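Local coordinates for protein type I modular polyketide synthase (Streptomyces albus subsp. albus, PDB 6IYT) that probably transfers an ethylmalonyl-type extender unit from coenzyme A to the acyl carrier protein during assembly of salinomycin, at residues A156-H160 with L228-Q233; P126-W132 with E393-V399; G78-A83 with W447-F451; L195-W199 with Q418-R422. All coordinates share one frame; numbering follows the deposited sequence.

Interaction 1 of 4, residues A156-H160 with L228-Q233; sequences AVEAH and LGDAAQ
Q233 stacks on the imidazole of H160 where two helices of the acyltransferase domain pack together. One is helix 144-158, with H160 just beyond it in the chain. The other is the start of helix 228-245. The Q233 chain can be followed outward along the ring. Its CB lies 3.6 Å from H160 NE2. Its CG stands over the ring face, 3.7 Å from the centroid and only 14° off the normal, a CH-pi contact. CD then comes within 3.3 Å of H160 CE1. At the tip, OE1 and NE2 both lie near that same carbon. CG is anti to the backbone N (chi1 -168°) and the chain runs on extended, which carries the amide out over the ring. Amide and ring planes are 20° apart, so the two flat groups are stacked. No hydrogen bond crosses this contact.

Away from H160 the contact is small and apolar, made by A156, V157, L228 and A232. The methyl of A232 sits 3.8 Å from A156 CB and 4.0 Å from V157 CG1. A156 CB also meets L228 CG at 4.1 Å. These small residues let the backbones come close, with the CA atoms of V157 and A232 4.9 Å apart. F189 of helix 181-200 touches both V157 and A232. On the opposite face of the H160 ring, A159 CB lies 3.6 Å above the plane, toward the rim.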
loop_
_atom_site.group_PDB
_atom_site.type_symbol
_atom_site.label_atom_id
_atom_site.label_comp_id
_atom_site.label_asym_id
_atom_site.label_seq_id
_atom_site.Cartn_x
_atom_site.Cartn_y
_atom_site.Cartn_z
ATOM N N ALA A 156 14.522 -6.963 12.695
ATOM C CA ALA A 156 13.685 -8.074 13.050
ATOM C C ALA A 156 13.786 -9.191 12.038
ATOM O O ALA A 156 13.911 -10.363 12.415
ATOM C CB ALA A 156 12.239 -7.623 13.228
ATOM N N VAL A 157 13.817 -8.872 10.746
ATOM C CA VAL A 157 13.931 -9.954 9.798
ATOM C C VAL A 157 15.353 -10.538 9.706
ATOM O O VAL A 157 15.505 -11.753 9.645
ATOM C CB VAL A 157 13.315 -9.724 8.419
ATOM C CG1 VAL A 157 12.414 -8.527 8.340
ATOM C CG2 VAL A 157 14.311 -9.899 7.296
ATOM N N GLU A 158 16.331 -9.732 10.068
ATOM C CA GLU A 158 17.730 -10.163 9.975
ATOM C C GLU A 158 18.142 -11.051 11.140
ATOM O O GLU A 158 19.189 -11.674 11.094
ATOM C CB GLU A 158 18.651 -8.938 9.876
ATOM C CG GLU A 158 18.617 -8.340 8.511
ATOM C CD GLU A 158 19.167 -6.954 8.449
ATOM O OE1 GLU A 158 18.973 -6.299 7.396
ATOM O OE2 GLU A 158 19.962 -6.598 9.334
ATOM N N ALA A 159 17.285 -11.159 12.147
ATOM C CA ALA A 159 17.479 -12.167 13.204
ATOM C C ALA A 159 17.342 -13.582 12.636
ATOM O O ALA A 159 17.771 -14.562 13.277
ATOM C CB ALA A 159 16.506 -11.946 14.329
ATOM N N HIS A 160 16.771 -13.688 11.431
ATOM C CA HIS A 160 16.352 -15.001 10.873
ATOM C C HIS A 160 16.877 -15.283 9.475
ATOM O O HIS A 160 16.542 -16.314 8.864
ATOM C CB HIS A 160 14.843 -15.111 10.869
ATOM C CG HIS A 160 14.237 -14.917 12.202
ATOM N ND1 HIS A 160 14.346 -15.859 13.199
ATOM C CD2 HIS A 160 13.723 -13.814 12.785
ATOM C CE1 HIS A 160 13.856 -15.368 14.318
ATOM N NE2 HIS A 160 13.415 -14.152 14.078
ATOM N N LEU A 228 6.988 -7.369 16.210
ATOM C CA LEU A 228 7.824 -7.273 15.029
ATOM C C LEU A 228 8.650 -8.521 14.786
ATOM O O LEU A 228 8.768 -8.993 13.645
ATOM C CB LEU A 228 8.763 -6.103 15.169
ATOM C CG LEU A 228 8.972 -5.201 13.994
ATOM C CD1 LEU A 228 7.646 -4.858 13.311
ATOM C CD2 LEU A 228 9.665 -3.945 14.515
ATOM N N GLY A 229 9.271 -9.036 15.851
ATOM C CA GLY A 229 10.045 -10.272 15.754
ATOM C C GLY A 229 9.241 -11.446 15.230
ATOM O O GLY A 229 9.708 -12.178 14.375
ATOM N N ASP A 230 8.067 -11.683 15.832
ATOM C CA ASP A 230 7.232 -12.826 15.448
ATOM C C ASP A 230 6.753 -12.671 14.006
ATOM O O ASP A 230 6.811 -13.612 13.247
ATOM C CB ASP A 230 6.018 -12.989 16.373
ATOM C CG ASP A 230 6.343 -13.761 17.678
ATOM O OD1 ASP A 230 7.500 -14.226 17.861
ATOM O OD2 ASP A 230 5.413 -13.896 18.521
ATOM N N ALA A 231 6.285 -11.473 13.633
ATOM C CA ALA A 231 5.815 -11.243 12.245
ATOM C C ALA A 231 6.964 -11.479 11.252
ATOM O O ALA A 231 6.816 -12.186 10.238
ATOM C CB ALA A 231 5.262 -9.814 12.102
ATOM N N ALA A 232 8.116 -10.931 11.556
ATOM C CA ALA A 232 9.275 -11.133 10.722
ATOM C C ALA A 232 9.634 -12.604 10.554
ATOM O O ALA A 232 9.889 -13.080 9.437
ATOM C CB ALA A 232 10.450 -10.344 11.253
ATOM N N GLN A 233 9.623 -13.340 11.644
ATOM C CA GLN A 233 9.943 -14.731 11.606
ATOM C C GLN A 233 8.907 -15.555 10.829
ATOM O O GLN A 233 9.287 -16.462 10.080
ATOM C CB GLN A 233 10.123 -15.281 13.030
ATOM C CG GLN A 233 10.726 -16.656 13.069
ATOM C CD GLN A 233 11.045 -17.139 14.483
ATOM O OE1 GLN A 233 10.875 -16.422 15.456
ATOM N NE2 GLN A 233 11.614 -18.323 14.570
#

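Interaction 2 of 4, residues P126-W132 with E393-V399; sequences PGQGSQW and ESSAHPV
E393 OE2 is gripped by two donors from its own segment while it rests against P126 across the contact. V399 N reaches its syn lone pair at 2.8 Å. S395 OG comes from the anti side at 2.6 Å, 22° out of the carboxylate plane. The other oxygen, OE1, takes the backbone N-H of L400. The carboxylate is thus held in position. P126 CG lies against it, 3.4 Å from OE2. The proline is also pressed on V399: its CB and V399 CG2 are 3.4 Å apart, tighter than usual for two carbons.

Two hydrogen bonds join the segments. S130 OG donates to H397 O at 3.2 Å, in the carbonyl plane and on a lone pair. W132 NE1 donates to A396 O at 2.8 Å. The acceptor lies near the indole plane, but the donor stands 50° above the carbonyl plane. W132 has its CG in the position between the backbone N and the carbonyl carbon (chi1 50°), which swings the indole toward A396. H397 packs with its CB against S130 O, 3.3 Å away, while its ND1 bonds to R423 N. Both N and O of the S130 backbone are buried here without a polar partner.

The segments are the loops after neighbouring parallel strands 120-125 and 388-393, the second beginning with the last strand residue, E393. Residues 126-131 carry the PGQGSQ signature of this acyltransferase family. P126 lies near, without touching, what is probably the nucleophile elbow, consistent with a place beside the active site.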
loop_
_atom_site.group_PDB
_atom_site.type_symbol
_atom_site.label_atom_id
_atom_site.label_comp_id
_atom_site.label_asym_id
_atom_site.label_seq_id
_atom_site.Cartn_x
_atom_site.Cartn_y
_atom_site.Cartn_z
ATOM N N PRO A 126 -1.219 -5.362 0.723
ATOM C CA PRO A 126 -1.365 -6.420 -0.296
ATOM C C PRO A 126 -0.320 -7.526 -0.193
ATOM O O PRO A 126 0.612 -7.449 0.614
ATOM C CB PRO A 126 -1.209 -5.672 -1.622
ATOM C CG PRO A 126 -0.506 -4.402 -1.296
ATOM C CD PRO A 126 -0.683 -4.110 0.174
ATOM N N GLY A 127 -0.457 -8.524 -1.023
ATOM C CA GLY A 127 0.576 -9.570 -1.143
ATOM C C GLY A 127 1.516 -9.274 -2.291
ATOM O O GLY A 127 1.893 -8.117 -2.529
ATOM N N GLN A 128 1.911 -10.305 -3.016
ATOM C CA GLN A 128 2.869 -10.112 -4.087
ATOM C C GLN A 128 2.197 -9.426 -5.255
ATOM O O GLN A 128 0.972 -9.471 -5.397
ATOM C CB GLN A 128 3.488 -11.437 -4.517
ATOM C CG GLN A 128 4.852 -11.663 -3.924
ATOM C CD GLN A 128 5.310 -13.092 -4.032
ATOM O OE1 GLN A 128 5.760 -13.548 -5.100
ATOM N NE2 GLN A 128 5.174 -13.818 -2.963
ATOM N N GLY A 129 2.985 -8.702 -6.035
ATOM C CA GLY A 129 2.460 -7.936 -7.163
ATOM C C GLY A 129 2.844 -6.473 -7.043
ATOM O O GLY A 129 2.799 -5.708 -8.038
ATOM N N SER A 130 3.206 -6.081 -5.816
ATOM C CA SER A 130 3.584 -4.691 -5.467
ATOM C C SER A 130 4.984 -4.291 -5.981
ATOM O O SER A 130 5.367 -3.120 -5.916
ATOM C CB SER A 130 3.561 -4.543 -3.928
ATOM O OG SER A 130 2.456 -3.771 -3.556
ATOM N N GLN A 131 5.819 -5.287 -6.202
ATOM C CA GLN A 131 7.246 -5.069 -6.218
ATOM C C GLN A 131 7.657 -4.374 -7.517
ATOM O O GLN A 131 7.087 -4.645 -8.570
ATOM C CB GLN A 131 7.991 -6.445 -6.063
ATOM C CG GLN A 131 7.722 -7.454 -7.182
ATOM C CD GLN A 131 6.545 -8.398 -6.917
ATOM O OE1 GLN A 131 5.683 -8.120 -6.094
ATOM N NE2 GLN A 131 6.545 -9.560 -7.592
ATOM N N TRP A 132 8.717 -3.573 -7.460
ATOM C CA TRP A 132 9.401 -3.128 -8.656
ATOM C C TRP A 132 10.896 -2.924 -8.426
ATOM O O TRP A 132 11.355 -2.711 -7.300
ATOM C CB TRP A 132 8.769 -1.850 -9.209
ATOM C CG TRP A 132 8.570 -0.746 -8.200
ATOM C CD1 TRP A 132 7.497 -0.575 -7.373
ATOM C CD2 TRP A 132 9.384 0.433 -8.045
ATOM N NE1 TRP A 132 7.591 0.627 -6.721
ATOM C CE2 TRP A 132 8.735 1.271 -7.128
ATOM C CE3 TRP A 132 10.619 0.847 -8.586
ATOM C CZ2 TRP A 132 9.236 2.510 -6.781
ATOM C CZ3 TRP A 132 11.104 2.078 -8.241
ATOM C CH2 TRP A 132 10.449 2.867 -7.307
ATOM N N GLU A 393 -3.495 2.084 0.798
ATOM C CA GLU A 393 -2.698 0.915 0.491
ATOM C C GLU A 393 -1.231 1.225 0.734
ATOM O O GLU A 393 -0.632 2.041 0.052
ATOM C CB GLU A 393 -2.971 0.395 -0.934
ATOM C CG GLU A 393 -2.253 -0.925 -1.231
ATOM C CD GLU A 393 -2.358 -1.343 -2.669
ATOM O OE1 GLU A 393 -3.496 -1.391 -3.188
ATOM O OE2 GLU A 393 -1.303 -1.717 -3.269
ATOM N N SER A 394 -0.689 0.597 1.768
ATOM C CA SER A 394 0.651 0.858 2.264
ATOM C C SER A 394 1.694 0.029 1.490
ATOM O O SER A 394 2.317 -0.883 2.051
ATOM C CB SER A 394 0.705 0.520 3.755
ATOM O OG SER A 394 1.914 0.967 4.359
ATOM N N SER A 395 1.837 0.327 0.195
ATOM C CA SER A 395 2.585 -0.537 -0.723
ATOM C C SER A 395 3.443 0.264 -1.720
ATOM O O SER A 395 3.269 1.444 -1.878
ATOM C CB SER A 395 1.613 -1.401 -1.508
ATOM O OG SER A 395 0.894 -0.623 -2.414
ATOM N N ALA A 396 4.384 -0.432 -2.359
ATOM C CA ALA A 396 5.286 0.150 -3.335
ATOM C C ALA A 396 4.590 0.427 -4.687
ATOM O O ALA A 396 5.090 1.181 -5.473
ATOM C CB ALA A 396 6.474 -0.784 -3.541
ATOM N N HIS A 397 3.418 -0.173 -4.909
ATOM C CA HIS A 397 2.700 -0.035 -6.201
ATOM C C HIS A 397 1.288 -0.511 -6.010
ATOM O O HIS A 397 1.088 -1.509 -5.338
ATOM C CB HIS A 397 3.383 -0.874 -7.300
ATOM C CG HIS A 397 2.701 -0.788 -8.632
ATOM N ND1 HIS A 397 2.797 0.316 -9.436
ATOM C CD2 HIS A 397 1.888 -1.655 -9.286
ATOM C CE1 HIS A 397 2.030 0.161 -10.504
ATOM N NE2 HIS A 397 1.450 -1.018 -10.428
ATOM N N PRO A 398 0.285 0.285 -6.455
ATOM C CA PRO A 398 -1.099 0.008 -5.974
ATOM C C PRO A 398 -1.702 -1.169 -6.690
ATOM O O PRO A 398 -1.680 -1.223 -7.941
ATOM C CB PRO A 398 -1.884 1.269 -6.311
ATOM C CG PRO A 398 -0.954 2.207 -6.934
ATOM C CD PRO A 398 0.394 1.574 -7.134
ATOM N N VAL A 399 -2.023 -2.208 -5.947
ATOM C CA VAL A 399 -2.530 -3.384 -6.573
ATOM C C VAL A 399 -3.929 -3.744 -6.191
ATOM O O VAL A 399 -4.559 -4.493 -6.903
ATOM C CB VAL A 399 -1.600 -4.583 -6.407
ATOM C CG1 VAL A 399 -0.278 -4.330 -7.140
ATOM C CG2 VAL A 399 -1.359 -4.893 -4.964
#

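Interaction 3 of 4, residues G78-A83 with W447-F451; sequences GYSLAA and WTAVF
The F451 ring lies on the backbone of helix 74-84, at the junction of G78 and Y79. Y79 N stands over one face of it, and F451 CZ comes within 3.3 Å of G78 C. The lack of a side chain on G78 lets the ring approach this closely. Y79 CB adds a CH-pi contact over the face, 4.2 Å from the ring centroid and 18° off its normal. F451 CG sits beside its own backbone N (chi1 -65°), and the ring is thereby sent toward the helix.

T448 CG2 meets the Y79 ring at its edge, 3.7 Å from CE1 and near the ring plane. Y79 CD1 also touches F451 CB at 4.0 Å. A83 CB of the same helix as Y79 lies over the rim of one face of the tyrosine ring.

Helix 74-84 belongs to the CurL-like region, probably the linker that precedes the acyltransferase in such synthases. Segment 447-451 follows helix 428-439, so a late part of the chain folds back on that early region.

Plain apolar packing fills the next turn of the helix. A82 CB lies 3.8 Å from W447 CB and 4.2 Å from F451 CE2. The indole of W447 then turns away from helix 74-84, toward helix 428-439, and meets the W439 ring edge-to-face.

Polar contact is slight. No hydrogen bond spans the segments. T448 OG1 stays 3.8 Å from A82 O and packs beside A83 CA.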
loop_
_atom_site.group_PDB
_atom_site.type_symbol
_atom_site.label_atom_id
_atom_site.label_comp_id
_atom_site.label_asym_id
_atom_site.label_seq_id
_atom_site.Cartn_x
_atom_site.Cartn_y
_atom_site.Cartn_z
ATOM N N GLY A 78 5.391 27.683 1.492
ATOM C CA GLY A 78 4.734 26.380 1.674
ATOM C C GLY A 78 4.380 26.154 3.139
ATOM O O GLY A 78 3.271 25.744 3.471
ATOM N N TYR A 79 5.338 26.417 4.024
ATOM C CA TYR A 79 5.100 26.309 5.438
ATOM C C TYR A 79 3.943 27.203 5.876
ATOM O O TYR A 79 3.053 26.772 6.599
ATOM C CB TYR A 79 6.355 26.662 6.236
ATOM C CG TYR A 79 6.091 26.675 7.716
ATOM C CD1 TYR A 79 5.895 25.476 8.428
ATOM C CD2 TYR A 79 5.915 27.866 8.387
ATOM C CE1 TYR A 79 5.540 25.492 9.771
ATOM C CE2 TYR A 79 5.606 27.889 9.734
ATOM C CZ TYR A 79 5.385 26.713 10.413
ATOM O OH TYR A 79 5.030 26.762 11.735
ATOM N N SER A 80 3.899 28.404 5.349
ATOM C CA SER A 80 2.889 29.368 5.771
ATOM C C SER A 80 1.473 28.971 5.282
ATOM O O SER A 80 0.490 29.082 6.011
ATOM C CB SER A 80 3.257 30.760 5.271
ATOM O OG SER A 80 4.514 31.170 5.809
ATOM N N LEU A 81 1.397 28.502 4.055
ATOM C CA LEU A 81 0.147 27.995 3.507
ATOM C C LEU A 81 -0.367 26.827 4.350
ATOM O O LEU A 81 -1.567 26.660 4.505
ATOM C CB LEU A 81 0.352 27.543 2.079
ATOM C CG LEU A 81 0.526 28.672 1.070
ATOM C CD1 LEU A 81 1.107 28.131 -0.193
ATOM C CD2 LEU A 81 -0.805 29.395 0.787
ATOM N N ALA A 82 0.549 25.985 4.834
ATOM C CA ALA A 82 0.168 24.817 5.627
ATOM C C ALA A 82 -0.249 25.207 7.047
ATOM O O ALA A 82 -1.101 24.569 7.634
ATOM C CB ALA A 82 1.311 23.809 5.666
ATOM N N ALA A 83 0.385 26.231 7.613
ATOM C CA ALA A 83 0.210 26.510 9.014
ATOM C C ALA A 83 -0.928 27.506 9.245
ATOM O O ALA A 83 -1.558 27.473 10.278
ATOM C CB ALA A 83 1.514 27.019 9.620
ATOM N N TRP A 447 0.185 18.809 7.055
ATOM C CA TRP A 447 1.148 19.288 6.097
ATOM C C TRP A 447 2.312 20.027 6.741
ATOM O O TRP A 447 3.392 20.077 6.184
ATOM C CB TRP A 447 0.466 20.192 5.122
ATOM C CG TRP A 447 -0.377 19.459 4.132
ATOM C CD1 TRP A 447 -1.715 19.345 4.146
ATOM C CD2 TRP A 447 0.074 18.809 2.950
ATOM N NE1 TRP A 447 -2.139 18.642 3.064
ATOM C CE2 TRP A 447 -1.058 18.301 2.303
ATOM C CE3 TRP A 447 1.317 18.638 2.356
ATOM C CZ2 TRP A 447 -0.975 17.536 1.150
ATOM C CZ3 TRP A 447 1.395 17.912 1.186
ATOM C CH2 TRP A 447 0.238 17.433 0.555
ATOM N N THR A 448 2.088 20.619 7.902
ATOM C CA THR A 448 3.180 21.294 8.618
ATOM C C THR A 448 4.355 20.337 8.894
ATOM O O THR A 448 5.521 20.742 8.852
ATOM C CB THR A 448 2.678 21.883 9.934
ATOM O OG1 THR A 448 1.747 22.944 9.645
ATOM C CG2 THR A 448 3.830 22.405 10.761
ATOM N N ALA A 449 4.051 19.070 9.118
ATOM C CA ALA A 449 5.085 18.079 9.414
ATOM C C ALA A 449 6.025 17.825 8.219
ATOM O O ALA A 449 7.177 17.430 8.393
ATOM C CB ALA A 449 4.445 16.775 9.884
ATOM N N VAL A 450 5.562 18.109 7.005
ATOM C CA VAL A 450 6.414 18.012 5.829
ATOM C C VAL A 450 7.632 18.943 5.926
ATOM O O VAL A 450 8.671 18.677 5.329
ATOM C CB VAL A 450 5.600 18.326 4.530
ATOM C CG1 VAL A 450 6.503 18.491 3.350
ATOM C CG2 VAL A 450 4.592 17.229 4.284
ATOM N N PHE A 451 7.478 20.063 6.634
ATOM C CA PHE A 451 8.497 21.071 6.667
ATOM C C PHE A 451 9.478 20.917 7.843
ATOM O O PHE A 451 10.410 21.730 7.989
ATOM C CB PHE A 451 7.864 22.459 6.690
ATOM C CG PHE A 451 7.105 22.787 5.452
ATOM C CD1 PHE A 451 7.770 23.242 4.312
ATOM C CD2 PHE A 451 5.754 22.482 5.358
ATOM C CE1 PHE A 451 7.097 23.387 3.118
ATOM C CE2 PHE A 451 5.077 22.645 4.163
ATOM C CZ PHE A 451 5.736 23.109 3.058
#

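Interaction 4 of 4, residues L195-W199 with Q418-R422; sequences LAAVW and QGTLR
W199 sets the edge of its indole against T420 OG1 and G419 O. Its NE1 donates to T420 OG1 at 2.9 Å, and the bond is almost straight, at 174°. The oxygen lies in the indole plane, so the N-H points directly at it. T420 OG1 is bonded to E393 O as well, and the hydroxyl therefore relays between indole and carbonyl. Further along the same edge, G419 O lies in plane, 3.7 Å from CZ2. Q418 CG packs separately on the ring, 3.9 Å from CH2. The Q418 chain bends at chi2 (65°), which turns its amide back so that NE2 reaches G419 O at 3.0 Å. The same NE2 also bonds to E437 OE1.

One helical turn earlier, L195 adds an apolar patch. Its CD2 touches L421 CD1 at 4.0 Å and T420 CG2 at 4.1 Å. L195 and T420 run past each other in opposite directions.

The contact is buried. It joins helix 181-200 to the loop after strand 416-418, an outermost strand of the parallel sheet. F435 of helix 428-439 meets the W199 ring, and F146 of helix 144-158 packs on L195.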
loop_
_atom_site.group_PDB
_atom_site.type_symbol
_atom_site.label_atom_id
_atom_site.label_comp_id
_atom_site.label_asym_id
_atom_site.label_seq_id
_atom_site.Cartn_x
_atom_site.Cartn_y
_atom_site.Cartn_z
ATOM N N LEU A 195 6.323 1.863 5.153
ATOM C CA LEU A 195 5.515 2.862 4.463
ATOM C C LEU A 195 4.357 3.344 5.323
ATOM O O LEU A 195 4.010 4.519 5.294
ATOM C CB LEU A 195 5.008 2.352 3.118
ATOM C CG LEU A 195 5.995 2.175 1.991
ATOM C CD1 LEU A 195 5.295 1.540 0.800
ATOM C CD2 LEU A 195 6.641 3.475 1.562
ATOM N N ALA A 196 3.880 2.506 6.228
ATOM C CA ALA A 196 2.802 2.955 7.137
ATOM C C ALA A 196 3.315 4.084 8.086
ATOM O O ALA A 196 2.580 5.039 8.398
ATOM C CB ALA A 196 2.270 1.802 7.920
ATOM N N ALA A 197 4.612 4.075 8.394
ATOM C CA ALA A 197 5.187 5.106 9.223
ATOM C C ALA A 197 5.285 6.463 8.523
ATOM O O ALA A 197 5.284 7.483 9.176
ATOM C CB ALA A 197 6.556 4.684 9.737
ATOM N N VAL A 198 5.380 6.467 7.192
ATOM C CA VAL A 198 5.397 7.704 6.435
ATOM C C VAL A 198 4.036 8.400 6.580
ATOM O O VAL A 198 3.960 9.578 6.844
ATOM C CB VAL A 198 5.711 7.442 4.943
ATOM C CG1 VAL A 198 5.489 8.680 4.101
ATOM C CG2 VAL A 198 7.132 6.919 4.794
ATOM N N TRP A 199 2.963 7.644 6.415
ATOM C CA TRP A 199 1.602 8.201 6.644
ATOM C C TRP A 199 1.441 8.651 8.099
ATOM O O TRP A 199 0.843 9.686 8.370
ATOM C CB TRP A 199 0.520 7.161 6.282
ATOM C CG TRP A 199 0.372 6.946 4.779
ATOM C CD1 TRP A 199 0.789 5.869 4.062
ATOM C CD2 TRP A 199 -0.327 7.788 3.847
ATOM N NE1 TRP A 199 0.493 6.033 2.755
ATOM C CE2 TRP A 199 -0.217 7.187 2.591
ATOM C CE3 TRP A 199 -0.965 9.020 3.949
ATOM C CZ2 TRP A 199 -0.783 7.749 1.430
ATOM C CZ3 TRP A 199 -1.557 9.570 2.791
ATOM C CH2 TRP A 199 -1.441 8.938 1.564
ATOM N N GLN A 418 -6.382 4.932 -1.978
ATOM C CA GLN A 418 -5.195 5.718 -2.171
ATOM C C GLN A 418 -3.991 4.811 -2.006
ATOM O O GLN A 418 -3.870 4.156 -1.006
ATOM C CB GLN A 418 -5.151 6.813 -1.125
ATOM C CG GLN A 418 -3.922 7.643 -1.201
ATOM C CD GLN A 418 -3.858 8.394 -2.459
ATOM O OE1 GLN A 418 -4.807 9.089 -2.808
ATOM N NE2 GLN A 418 -2.788 8.197 -3.226
ATOM N N GLY A 419 -3.107 4.799 -2.997
ATOM C CA GLY A 419 -1.805 4.124 -2.871
ATOM C C GLY A 419 -0.740 5.009 -2.225
ATOM O O GLY A 419 -0.997 6.168 -1.897
ATOM N N THR A 420 0.453 4.443 -2.044
ATOM C CA THR A 420 1.554 5.151 -1.473
ATOM C C THR A 420 2.580 5.406 -2.554
ATOM O O THR A 420 2.586 6.481 -3.126
ATOM C CB THR A 420 2.162 4.417 -0.282
ATOM O OG1 THR A 420 1.113 4.087 0.649
ATOM C CG2 THR A 420 3.174 5.285 0.410
ATOM N N LEU A 421 3.392 4.408 -2.898
ATOM C CA LEU A 421 4.265 4.551 -4.041
ATOM C C LEU A 421 3.697 3.911 -5.292
ATOM O O LEU A 421 2.607 3.387 -5.280
ATOM C CB LEU A 421 5.662 3.988 -3.733
ATOM C CG LEU A 421 6.335 4.441 -2.440
ATOM C CD1 LEU A 421 7.732 3.811 -2.303
ATOM C CD2 LEU A 421 6.440 5.953 -2.404
ATOM N N ARG A 422 4.414 4.082 -6.405
ATOM C CA ARG A 422 4.038 3.480 -7.649
ATOM C C ARG A 422 5.289 3.086 -8.384
ATOM O O ARG A 422 6.368 3.591 -8.082
ATOM C CB ARG A 422 3.187 4.467 -8.481
ATOM C CG ARG A 422 2.436 3.832 -9.621
ATOM C CD ARG A 422 1.251 4.708 -10.065
ATOM N NE ARG A 422 1.705 6.039 -10.470
ATOM C CZ ARG A 422 0.913 7.015 -10.892
ATOM N NH1 ARG A 422 -0.406 6.875 -10.835
ATOM N NH2 ARG A 422 1.435 8.211 -11.166
#

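In the fold
Interactions 2 and 4 form one continuous region, each centred about 6 Å from the centre of the molecule, with their own centres about 10 Å apart. They touch where strands 388-393 and 416-418 run side by side, and E393 N probably bonds to Q418 O at 2.8 Å. They also meet where W132 CZ2 packs 3.3 Å from R422 O. In interaction 2, P126 lies near the probable nucleophile elbow. Interaction 1 packs helices of the same domain, its centre about 20 Å from that of interaction 2. Interaction 3 is remote, its centre about 36 Å from that of interaction 1 and 29 Å from that of interaction 2. Along the chain, its loop encloses the other three contacts.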